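Long-range contacts in GH127 beta-L-arabinofuranoside (Geobacillus stearothermophilus, PDB 4QK0), which probably hydrolyses beta-L-arabinofuranosides to release L-arabinose: residues H139-E149 / D189-K200; P255-V263 / S287-N298. All coordinates share one frame; numbering follows the deposited sequence.

Contact 1 (H139-E149 / D189-K200); sequences HELYCAGHLIE and DGHQEIELALLK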
loop_
_atom_site.group_PDB
_atom_site.type_symbol
_atom_site.label_atom_id
_atom_site.label_comp_id
_atom_site.label_asym_id
_atom_site.label_seq_id
_atom_site.Cartn_x
_atom_site.Cartn_y
_atom_site.Cartn_z
ATOM N N HIS A 139 -21.138 -11.950 -16.937
ATOM C CA HIS A 139 -22.057 -10.817 -16.686
ATOM C C HIS A 139 -23.404 -10.823 -17.458
ATOM O O HIS A 139 -24.038 -9.801 -17.603
ATOM C CB HIS A 139 -21.351 -9.505 -16.998
ATOM C CG HIS A 139 -20.321 -9.109 -16.004
ATOM N ND1 HIS A 139 -19.179 -9.851 -15.788
ATOM C CD2 HIS A 139 -20.193 -7.989 -15.254
ATOM C CE1 HIS A 139 -18.400 -9.210 -14.930
ATOM N NE2 HIS A 139 -19.018 -8.101 -14.560
ATOM N N GLU A 140 -23.807 -11.980 -17.955
ATOM C CA GLU A 140 -25.044 -12.123 -18.717
ATOM C C GLU A 140 -26.231 -11.593 -17.941
ATOM O O GLU A 140 -27.007 -10.746 -18.444
ATOM C CB GLU A 140 -25.278 -13.578 -19.104
ATOM C CG GLU A 140 -24.472 -14.062 -20.289
ATOM C CD GLU A 140 -24.511 -15.597 -20.423
ATOM O OE1 GLU A 140 -25.089 -16.113 -21.433
ATOM O OE2 GLU A 140 -23.942 -16.264 -19.519
ATOM N N LEU A 141 -26.394 -12.078 -16.700
ATOM C CA LEU A 141 -27.521 -11.637 -15.863
ATOM C C LEU A 141 -27.353 -10.183 -15.425
ATOM O O LEU A 141 -28.326 -9.438 -15.306
ATOM C CB LEU A 141 -27.705 -12.553 -14.652
ATOM C CG LEU A 141 -28.006 -13.976 -15.029
ATOM C CD1 LEU A 141 -28.139 -14.806 -13.777
ATOM C CD2 LEU A 141 -29.271 -14.108 -15.880
ATOM N N TYR A 142 -26.114 -9.793 -15.164
ATOM C CA TYR A 142 -25.800 -8.410 -14.855
ATOM C C TYR A 142 -26.261 -7.492 -15.968
ATOM O O TYR A 142 -26.913 -6.457 -15.715
ATOM C CB TYR A 142 -24.280 -8.289 -14.606
ATOM C CG TYR A 142 -23.703 -6.915 -14.487
ATOM C CD1 TYR A 142 -23.292 -6.233 -15.602
ATOM C CD2 TYR A 142 -23.520 -6.313 -13.256
ATOM C CE1 TYR A 142 -22.746 -4.954 -15.497
ATOM C CE2 TYR A 142 -22.971 -5.057 -13.141
ATOM C CZ TYR A 142 -22.577 -4.391 -14.277
ATOM O OH TYR A 142 -22.028 -3.163 -14.154
ATOM N N CYS A 143 -25.916 -7.816 -17.199
ATOM C CA CYS A 143 -26.397 -6.972 -18.334
ATOM C C CYS A 143 -27.916 -6.995 -18.448
ATOM O O CYS A 143 -28.530 -5.973 -18.648
ATOM C CB CYS A 143 -25.746 -7.395 -19.676
ATOM S SG CYS A 143 -23.956 -7.051 -19.746
ATOM N N ALA A 144 -28.511 -8.173 -18.273
ATOM C CA ALA A 144 -29.971 -8.298 -18.320
ATOM C C ALA A 144 -30.602 -7.440 -17.242
ATOM O O ALA A 144 -31.527 -6.679 -17.502
ATOM C CB ALA A 144 -30.375 -9.733 -18.136
ATOM N N GLY A 145 -30.025 -7.468 -16.047
ATOM C CA GLY A 145 -30.505 -6.637 -14.954
ATOM C C GLY A 145 -30.452 -5.175 -15.272
ATOM O O GLY A 145 -31.429 -4.447 -15.069
ATOM N N HIS A 146 -29.328 -4.713 -15.837
ATOM C CA HIS A 146 -29.230 -3.305 -16.137
ATOM C C HIS A 146 -30.226 -2.878 -17.183
ATOM O O HIS A 146 -30.769 -1.795 -17.103
ATOM C CB HIS A 146 -27.802 -2.897 -16.528
ATOM C CG HIS A 146 -27.002 -2.461 -15.350
ATOM N ND1 HIS A 146 -25.946 -3.199 -14.855
ATOM C CD2 HIS A 146 -27.213 -1.464 -14.456
ATOM C CE1 HIS A 146 -25.514 -2.643 -13.738
ATOM N NE2 HIS A 146 -26.244 -1.584 -13.491
ATOM N N LEU A 147 -30.421 -3.717 -18.170
ATOM C CA LEU A 147 -31.427 -3.454 -19.227
ATOM C C LEU A 147 -32.889 -3.408 -18.670
ATOM O O LEU A 147 -33.664 -2.548 -19.014
ATOM C CB LEU A 147 -31.321 -4.556 -20.263
ATOM C CG LEU A 147 -30.647 -4.475 -21.625
ATOM C CD1 LEU A 147 -30.167 -3.112 -22.061
ATOM C CD2 LEU A 147 -29.641 -5.586 -21.853
ATOM N N ILE A 148 -33.212 -4.366 -17.787
ATOM C CA ILE A 148 -34.480 -4.336 -17.025
ATOM C C ILE A 148 -34.656 -3.015 -16.298
ATOM O O ILE A 148 -35.684 -2.341 -16.454
ATOM C CB ILE A 148 -34.534 -5.479 -16.048
ATOM C CG1 ILE A 148 -34.725 -6.804 -16.810
ATOM C CG2 ILE A 148 -35.645 -5.263 -15.053
ATOM C CD1 ILE A 148 -34.496 -8.066 -16.001
ATOM N N GLU A 149 -33.635 -2.576 -15.561
ATOM C CA GLU A 149 -33.785 -1.305 -14.840
ATOM C C GLU A 149 -34.071 -0.214 -15.809
ATOM O O GLU A 149 -34.836 0.693 -15.490
ATOM C CB GLU A 149 -32.549 -0.926 -14.028
ATOM C CG GLU A 149 -32.240 -1.792 -12.832
ATOM C CD GLU A 149 -31.163 -1.148 -11.925
ATOM O OE1 GLU A 149 -29.970 -1.537 -11.993
ATOM O OE2 GLU A 149 -31.534 -0.266 -11.118
ATOM N N ASP A 189 -25.281 -14.964 -11.060
ATOM C CA ASP A 189 -24.209 -14.202 -11.738
ATOM C C ASP A 189 -23.117 -13.856 -10.735
ATOM O O ASP A 189 -23.371 -13.621 -9.541
ATOM C CB ASP A 189 -24.748 -12.924 -12.394
ATOM C CG ASP A 189 -23.797 -12.331 -13.494
ATOM O OD1 ASP A 189 -22.639 -11.972 -13.192
ATOM O OD2 ASP A 189 -24.257 -12.171 -14.633
ATOM N N GLY A 190 -21.884 -13.888 -11.238
ATOM C CA GLY A 190 -20.703 -13.467 -10.492
ATOM C C GLY A 190 -20.775 -12.027 -10.111
ATOM O O GLY A 190 -20.167 -11.597 -9.130
ATOM N N HIS A 191 -21.592 -11.277 -10.833
ATOM C CA HIS A 191 -21.856 -9.918 -10.445
ATOM C C HIS A 191 -23.339 -9.692 -10.234
ATOM O O HIS A 191 -24.101 -9.556 -11.192
ATOM C CB HIS A 191 -21.328 -8.939 -11.492
ATOM C CG HIS A 191 -21.144 -7.553 -10.981
ATOM N ND1 HIS A 191 -22.077 -6.916 -10.193
ATOM C CD2 HIS A 191 -20.126 -6.662 -11.153
ATOM C CE1 HIS A 191 -21.648 -5.695 -9.899
ATOM N NE2 HIS A 191 -20.457 -5.530 -10.454
ATOM N N GLN A 192 -23.704 -9.529 -8.958
ATOM C CA GLN A 192 -25.030 -9.276 -8.574
ATOM C C GLN A 192 -25.537 -8.004 -9.201
ATOM O O GLN A 192 -24.774 -7.064 -9.459
ATOM C CB GLN A 192 -25.154 -9.225 -7.053
ATOM C CG GLN A 192 -24.595 -10.428 -6.342
ATOM C CD GLN A 192 -23.115 -10.293 -5.959
ATOM O OE1 GLN A 192 -22.293 -9.909 -6.777
ATOM N NE2 GLN A 192 -22.784 -10.594 -4.694
ATOM N N GLU A 193 -26.839 -8.003 -9.480
ATOM C CA GLU A 193 -27.551 -6.912 -10.135
ATOM C C GLU A 193 -28.947 -7.407 -10.575
ATOM O O GLU A 193 -29.907 -6.672 -10.454
ATOM C CB GLU A 193 -26.795 -6.322 -11.360
ATOM C CG GLU A 193 -27.639 -5.612 -12.403
ATOM C CD GLU A 193 -28.231 -4.301 -11.926
ATOM O OE1 GLU A 193 -27.827 -3.776 -10.872
ATOM O OE2 GLU A 193 -29.108 -3.761 -12.634
ATOM N N ILE A 194 -29.022 -8.593 -11.126
ATOM C CA ILE A 194 -30.308 -9.128 -11.632
ATOM C C ILE A 194 -31.336 -9.198 -10.499
ATOM O O ILE A 194 -32.526 -8.914 -10.710
ATOM C CB ILE A 194 -30.132 -10.504 -12.304
ATOM C CG1 ILE A 194 -31.406 -10.945 -13.045
ATOM C CG2 ILE A 194 -29.770 -11.581 -11.310
ATOM C CD1 ILE A 194 -31.805 -10.050 -14.168
ATOM N N GLU A 195 -30.853 -9.424 -9.280
ATOM C CA GLU A 195 -31.745 -9.577 -8.141
ATOM C C GLU A 195 -32.476 -8.268 -7.819
ATOM O O GLU A 195 -33.728 -8.253 -7.737
ATOM C CB GLU A 195 -31.016 -10.125 -6.947
ATOM C CG GLU A 195 -30.257 -11.389 -7.252
ATOM C CD GLU A 195 -28.792 -11.162 -7.704
ATOM O OE1 GLU A 195 -28.436 -10.002 -8.033
ATOM O OE2 GLU A 195 -28.014 -12.159 -7.682
ATOM N N LEU A 196 -31.755 -7.154 -7.735
ATOM C CA LEU A 196 -32.450 -5.881 -7.496
ATOM C C LEU A 196 -33.290 -5.416 -8.710
ATOM O O LEU A 196 -34.311 -4.755 -8.566
ATOM C CB LEU A 196 -31.470 -4.791 -7.027
ATOM C CG LEU A 196 -30.422 -4.246 -8.023
ATOM C CD1 LEU A 196 -30.992 -3.130 -8.848
ATOM C CD2 LEU A 196 -29.178 -3.712 -7.311
ATOM N N ALA A 197 -32.836 -5.755 -9.914
ATOM C CA ALA A 197 -33.537 -5.361 -11.091
ATOM C C ALA A 197 -34.899 -6.065 -11.185
ATOM O O ALA A 197 -35.901 -5.459 -11.472
ATOM C CB ALA A 197 -32.703 -5.698 -12.328
ATOM N N LEU A 198 -34.897 -7.348 -10.936
ATOM C CA LEU A 198 -36.134 -8.130 -10.876
ATOM C C LEU A 198 -37.145 -7.592 -9.880
ATOM O O LEU A 198 -38.328 -7.604 -10.169
ATOM C CB LEU A 198 -35.836 -9.604 -10.573
ATOM C CG LEU A 198 -35.242 -10.360 -11.740
ATOM C CD1 LEU A 198 -34.766 -11.749 -11.346
ATOM C CD2 LEU A 198 -36.239 -10.465 -12.897
ATOM N N LEU A 199 -36.716 -7.062 -8.750
ATOM C CA LEU A 199 -37.669 -6.411 -7.838
ATOM C C LEU A 199 -38.334 -5.236 -8.497
ATOM O O LEU A 199 -39.497 -4.980 -8.282
ATOM C CB LEU A 199 -37.017 -5.908 -6.540
ATOM C CG LEU A 199 -36.313 -6.916 -5.663
ATOM C CD1 LEU A 199 -35.851 -6.280 -4.347
ATOM C CD2 LEU A 199 -37.264 -8.061 -5.359
ATOM N N LYS A 200 -37.573 -4.445 -9.232
ATOM C CA LYS A 200 -38.164 -3.280 -9.859
ATOM C C LYS A 200 -39.157 -3.721 -10.912
ATOM O O LYS A 200 -40.187 -3.091 -11.121
ATOM C CB LYS A 200 -37.052 -2.378 -10.427
ATOM C CG LYS A 200 -36.581 -1.266 -9.455
ATOM C CD LYS A 200 -35.074 -0.993 -9.451
ATOM C CE LYS A 200 -34.683 0.496 -9.395
ATOM N NZ LYS A 200 -34.000 0.986 -10.665
HETATM O O HOH W 1 -20.399 -12.480 -14.255
HETATM O O HOH W 2 -35.484 1.150 -12.922
#
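Asp189 reaches into the first turn of helix 140-149. Its OD2 accepts the amide N of Tyr142 at 3.1 Å, approached from well above the carboxylate plane, and more weakly that of Leu141. OD1 closes an Asx turn by taking the N of His191, and a water lies between it and His139 N. Without its carboxylate, as with an alanine here, the amides of Leu141 and Tyr142 would probably lose this acceptor and the turn to His191 its brace. His191 follows, its ring anti to the backbone N (chi1 -161°) and set by ND1 donating to Gln192 O at 2.8 Å. The edge of Tyr142 meets the ring's face in an edge-to-face pair, CE2 lying 3.5 Å above it, while His191 CB covers a face of His139. Glu193 bends at chi2 (69°) and lays its carboxylate flat on the His146 ring, the planes 6° apart. Its CG lies 3.5 Å from Tyr142 O, where Gly145 offers no side chain. Ile194 is a knob among Leu141, Ala144, Gly145 and Ile148, and Ala197 CB reaches Gly145 O at 3.3 Å. The axes of helices 140-149 and 194-200 approach to 8.1 Å, roughly parallel, as fits the (alpha/alpha)6 barrel of this clan. Lys200 NZ ends the row in a salt bridge to Glu149 OE2 at 2.8 Å, on its anti lone pair, and a water links NZ to Glu149 O. The other oxygen, Glu149 OE1, stands 2.5 Å from Glu193 OE2, a gap so short that one of the two buried acids probably keeps a proton.

Contact 2 (P255-V263 / S287-N298); sequences PVREQKQAV and SLKQACQTLWEN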
loop_
_atom_site.group_PDB
_atom_site.type_symbol
_atom_site.label_atom_id
_atom_site.label_comp_id
_atom_site.label_asym_id
_atom_site.label_seq_id
_atom_site.Cartn_x
_atom_site.Cartn_y
_atom_site.Cartn_z
ATOM N N PRO A 255 -24.022 -18.869 2.372
ATOM C CA PRO A 255 -25.294 -18.287 2.084
ATOM C C PRO A 255 -25.448 -16.913 2.692
ATOM O O PRO A 255 -24.858 -16.625 3.726
ATOM C CB PRO A 255 -26.291 -19.318 2.673
ATOM C CG PRO A 255 -25.560 -20.639 2.605
ATOM C CD PRO A 255 -24.134 -20.237 2.936
ATOM N N VAL A 256 -26.283 -16.083 2.076
ATOM C CA VAL A 256 -26.304 -14.685 2.447
ATOM C C VAL A 256 -26.690 -14.447 3.903
ATOM O O VAL A 256 -26.122 -13.558 4.520
ATOM C CB VAL A 256 -27.178 -13.821 1.556
ATOM C CG1 VAL A 256 -26.687 -13.926 0.119
ATOM C CG2 VAL A 256 -28.639 -14.215 1.662
ATOM N N ARG A 257 -27.583 -15.277 4.459
ATOM C CA ARG A 257 -27.989 -15.124 5.846
ATOM C C ARG A 257 -26.866 -15.470 6.823
ATOM O O ARG A 257 -26.913 -15.047 7.951
ATOM C CB ARG A 257 -29.269 -15.934 6.183
ATOM C CG ARG A 257 -30.521 -15.456 5.460
ATOM C CD ARG A 257 -31.637 -16.485 5.484
ATOM N NE ARG A 257 -32.818 -16.079 4.706
ATOM C CZ ARG A 257 -32.924 -16.211 3.401
ATOM N NH1 ARG A 257 -31.892 -16.657 2.680
ATOM N NH2 ARG A 257 -34.037 -15.839 2.772
ATOM N N GLU A 258 -25.846 -16.186 6.396
ATOM C CA GLU A 258 -24.718 -16.437 7.283
ATOM C C GLU A 258 -23.580 -15.400 7.125
ATOM O O GLU A 258 -22.583 -15.479 7.826
ATOM C CB GLU A 258 -24.164 -17.817 7.000
ATOM C CG GLU A 258 -25.207 -18.874 7.279
ATOM C CD GLU A 258 -24.834 -20.261 6.757
ATOM O OE1 GLU A 258 -25.784 -20.956 6.337
ATOM O OE2 GLU A 258 -23.638 -20.674 6.752
ATOM N N GLN A 259 -23.721 -14.460 6.188
ATOM C CA GLN A 259 -22.739 -13.378 5.998
ATOM C C GLN A 259 -22.965 -12.290 7.036
ATOM O O GLN A 259 -23.977 -11.561 7.020
ATOM C CB GLN A 259 -22.787 -12.829 4.549
ATOM C CG GLN A 259 -22.336 -13.866 3.558
ATOM C CD GLN A 259 -22.294 -13.364 2.126
ATOM O OE1 GLN A 259 -22.044 -12.168 1.860
ATOM N NE2 GLN A 259 -22.576 -14.267 1.181
ATOM N N LYS A 260 -22.015 -12.190 7.958
ATOM C CA LYS A 260 -22.079 -11.205 9.015
ATOM C C LYS A 260 -21.101 -10.051 8.858
ATOM O O LYS A 260 -21.214 -9.057 9.587
ATOM C CB LYS A 260 -21.843 -11.896 10.355
ATOM C CG LYS A 260 -22.932 -12.912 10.678
ATOM C CD LYS A 260 -22.773 -13.501 12.071
ATOM C CE LYS A 260 -23.565 -14.797 12.215
ATOM N NZ LYS A 260 -24.932 -14.679 11.627
ATOM N N GLN A 261 -20.152 -10.203 7.929
ATOM C CA GLN A 261 -19.254 -9.119 7.512
ATOM C C GLN A 261 -19.329 -8.894 6.043
ATOM O O GLN A 261 -19.448 -9.833 5.256
ATOM C CB GLN A 261 -17.771 -9.419 7.813
ATOM C CG GLN A 261 -17.411 -9.396 9.284
ATOM C CD GLN A 261 -17.772 -10.705 9.936
ATOM O OE1 GLN A 261 -17.660 -11.752 9.314
ATOM N NE2 GLN A 261 -18.190 -10.657 11.187
ATOM N N ALA A 262 -19.178 -7.639 5.676
ATOM C CA ALA A 262 -18.965 -7.272 4.288
ATOM C C ALA A 262 -17.580 -7.718 3.878
ATOM O O ALA A 262 -16.608 -7.476 4.580
ATOM C CB ALA A 262 -19.096 -5.782 4.116
ATOM N N VAL A 263 -17.528 -8.444 2.774
ATOM C CA VAL A 263 -16.294 -8.939 2.175
ATOM C C VAL A 263 -16.389 -8.792 0.666
ATOM O O VAL A 263 -17.488 -8.663 0.103
ATOM C CB VAL A 263 -16.036 -10.416 2.505
ATOM C CG1 VAL A 263 -15.970 -10.627 4.015
ATOM C CG2 VAL A 263 -17.109 -11.311 1.928
ATOM N N SER A 287 -35.525 -13.177 8.926
ATOM C CA SER A 287 -34.180 -13.667 8.934
ATOM C C SER A 287 -33.308 -12.846 7.940
ATOM O O SER A 287 -32.133 -12.559 8.201
ATOM C CB SER A 287 -34.150 -15.161 8.555
ATOM O OG SER A 287 -34.468 -15.368 7.160
ATOM N N LEU A 288 -33.916 -12.473 6.827
ATOM C CA LEU A 288 -33.247 -11.712 5.836
ATOM C C LEU A 288 -33.121 -10.245 6.289
ATOM O O LEU A 288 -32.088 -9.609 6.100
ATOM C CB LEU A 288 -33.991 -11.847 4.517
ATOM C CG LEU A 288 -33.261 -11.584 3.226
ATOM C CD1 LEU A 288 -31.965 -12.368 3.156
ATOM C CD2 LEU A 288 -34.196 -11.966 2.073
ATOM N N LYS A 289 -34.151 -9.751 6.932
ATOM C CA LYS A 289 -34.124 -8.443 7.518
ATOM C C LYS A 289 -32.977 -8.289 8.509
ATOM O O LYS A 289 -32.286 -7.285 8.501
ATOM C CB LYS A 289 -35.440 -8.156 8.234
ATOM C CG LYS A 289 -35.497 -6.825 8.958
ATOM C CD LYS A 289 -36.906 -6.489 9.434
ATOM C CE LYS A 289 -36.831 -5.396 10.482
ATOM N NZ LYS A 289 -38.111 -4.677 10.644
ATOM N N GLN A 290 -32.814 -9.270 9.368
ATOM C CA GLN A 290 -31.754 -9.250 10.369
ATOM C C GLN A 290 -30.389 -9.368 9.748
ATOM O O GLN A 290 -29.490 -8.699 10.185
ATOM C CB GLN A 290 -31.925 -10.382 11.367
ATOM C CG GLN A 290 -32.835 -9.950 12.503
ATOM C CD GLN A 290 -33.317 -11.115 13.335
ATOM O OE1 GLN A 290 -32.729 -12.205 13.311
ATOM N NE2 GLN A 290 -34.412 -10.906 14.060
ATOM N N ALA A 291 -30.251 -10.197 8.721
ATOM C CA ALA A 291 -28.987 -10.294 7.984
ATOM C C ALA A 291 -28.598 -8.931 7.405
ATOM O O ALA A 291 -27.479 -8.491 7.565
ATOM C CB ALA A 291 -29.074 -11.329 6.891
ATOM N N CYS A 292 -29.570 -8.241 6.809
ATOM C CA CYS A 292 -29.375 -6.910 6.282
ATOM C C CYS A 292 -28.935 -5.951 7.332
ATOM O O CYS A 292 -28.065 -5.144 7.059
ATOM C CB CYS A 292 -30.627 -6.364 5.603
ATOM S SG CYS A 292 -30.993 -7.232 4.041
ATOM N N GLN A 293 -29.545 -6.013 8.520
ATOM C CA GLN A 293 -29.246 -5.068 9.555
ATOM C C GLN A 293 -27.845 -5.311 10.065
ATOM O O GLN A 293 -27.162 -4.365 10.390
ATOM C CB GLN A 293 -30.255 -5.105 10.705
ATOM C CG GLN A 293 -31.591 -4.478 10.296
ATOM C CD GLN A 293 -32.760 -4.793 11.257
ATOM O OE1 GLN A 293 -32.899 -5.916 11.766
ATOM N NE2 GLN A 293 -33.630 -3.811 11.460
ATOM N N THR A 294 -27.444 -6.565 10.158
ATOM C CA THR A 294 -26.140 -6.932 10.652
ATOM C C THR A 294 -25.086 -6.447 9.641
ATOM O O THR A 294 -24.086 -5.893 10.031
ATOM C CB THR A 294 -26.058 -8.451 10.818
ATOM O OG1 THR A 294 -26.965 -8.810 11.859
ATOM C CG2 THR A 294 -24.667 -8.924 11.205
ATOM N N LEU A 295 -25.373 -6.617 8.359
ATOM C CA LEU A 295 -24.454 -6.173 7.337
ATOM C C LEU A 295 -24.390 -4.665 7.253
ATOM O O LEU A 295 -23.315 -4.116 7.095
ATOM C CB LEU A 295 -24.802 -6.780 6.004
ATOM C CG LEU A 295 -24.490 -8.284 5.969
ATOM C CD1 LEU A 295 -25.284 -8.984 4.892
ATOM C CD2 LEU A 295 -23.022 -8.529 5.714
ATOM N N TRP A 296 -25.528 -3.996 7.420
ATOM C CA TRP A 296 -25.567 -2.562 7.461
ATOM C C TRP A 296 -24.683 -2.001 8.539
ATOM O O TRP A 296 -23.962 -1.024 8.330
ATOM C CB TRP A 296 -26.988 -2.066 7.733
ATOM C CG TRP A 296 -27.029 -0.615 7.974
ATOM C CD1 TRP A 296 -27.062 0.016 9.147
ATOM C CD2 TRP A 296 -26.985 0.386 6.977
ATOM N NE1 TRP A 296 -27.051 1.363 8.959
ATOM C CE2 TRP A 296 -27.013 1.612 7.627
ATOM C CE3 TRP A 296 -26.971 0.350 5.594
ATOM C CZ2 TRP A 296 -27.029 2.793 6.967
ATOM C CZ3 TRP A 296 -26.952 1.497 4.917
ATOM C CH2 TRP A 296 -26.970 2.739 5.601
ATOM N N GLU A 297 -24.831 -2.517 9.730
ATOM C CA GLU A 297 -24.006 -2.078 10.844
ATOM C C GLU A 297 -22.524 -2.347 10.564
ATOM O O GLU A 297 -21.692 -1.517 10.867
ATOM C CB GLU A 297 -24.422 -2.799 12.134
ATOM C CG GLU A 297 -25.824 -2.357 12.610
ATOM C CD GLU A 297 -25.871 -0.912 13.134
ATOM O OE1 GLU A 297 -25.178 -0.634 14.150
ATOM O OE2 GLU A 297 -26.571 -0.033 12.549
ATOM N N ASN A 298 -22.195 -3.505 9.984
ATOM C CA ASN A 298 -20.822 -3.793 9.725
ATOM C C ASN A 298 -20.242 -2.796 8.688
ATOM O O ASN A 298 -19.148 -2.253 8.876
ATOM C CB ASN A 298 -20.637 -5.182 9.225
ATOM C CG ASN A 298 -19.148 -5.532 9.066
ATOM O OD1 ASN A 298 -18.651 -5.788 7.967
ATOM N ND2 ASN A 298 -18.449 -5.614 10.199
#
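Arg257 and Ser287 meet where a loop carrying a short 3-10 turn, 256-258, lies along helix 286-302 of the catalytic domain, whose clan folds as an (alpha/alpha)6 barrel. The arginine leaves the loop beside Ala291, whose CB packs against Arg257 CA at 4.1 Å. Its CB starts a chain extended as far as NE. CG brushes Leu288 CD1, and CD passes 3.5 Å from Ser287 OG. NE then donates to that same OG at 3.0 Å, the hydroxyl lying in the guanidinium plane at its edge. At CZ the flat group is covered on one face by Leu288 CD1, 4.0 Å from CZ, and NH2 touches the second branch, CD2. Both terminal nitrogens are held by acids beyond the two segments: NH2 forms a salt bridge with Asp285, which also bonds Ser287 OG, and NH1 one with Asp219. With three nitrogens engaged and a leucine over one face, the guanidinium has little room to turn. From the helix, Leu295 sets CD2 against the loop backbone, 3.4 Å from Gln259 O, and Thr294 CG2 rests on Lys260. The last helix residue of the contact, Asn298, has its CG anti to the backbone N (chi1 -175°), which carries the amide across to the chain at Gln261 and Ala262. Its ND2 is taken by Asp322, and Gln303 NE2 also donates to OD1. That oxygen accepts Ala262 N at 3.0 Å with a fairly straight N-H...O angle of 159°, the donor tilted 33° from the carbonyl plane.

Overall arrangement
Contact 1 closes along the chain before contact 2 opens, and both belong to the GH127 catalytic domain. Their centres are about 21 Å apart; the nearest atoms stay about 7 Å apart, so they are joined indirectly, through shared neighbours. Helix 266-283 is one: His191, Gln192 and Glu195 of contact 1 touch it, as do Val256, Gln259 and Ala262 of contact 2. Gln251 is another, bonded through its side chain to Gln192 and Val263 and through its carbonyl to Gln259. Contact 1 is a buried meeting of a helix with a loop and the helix that follows it, contact 2 a partly exposed loop on a helix. Neither includes a bound sugar or metal.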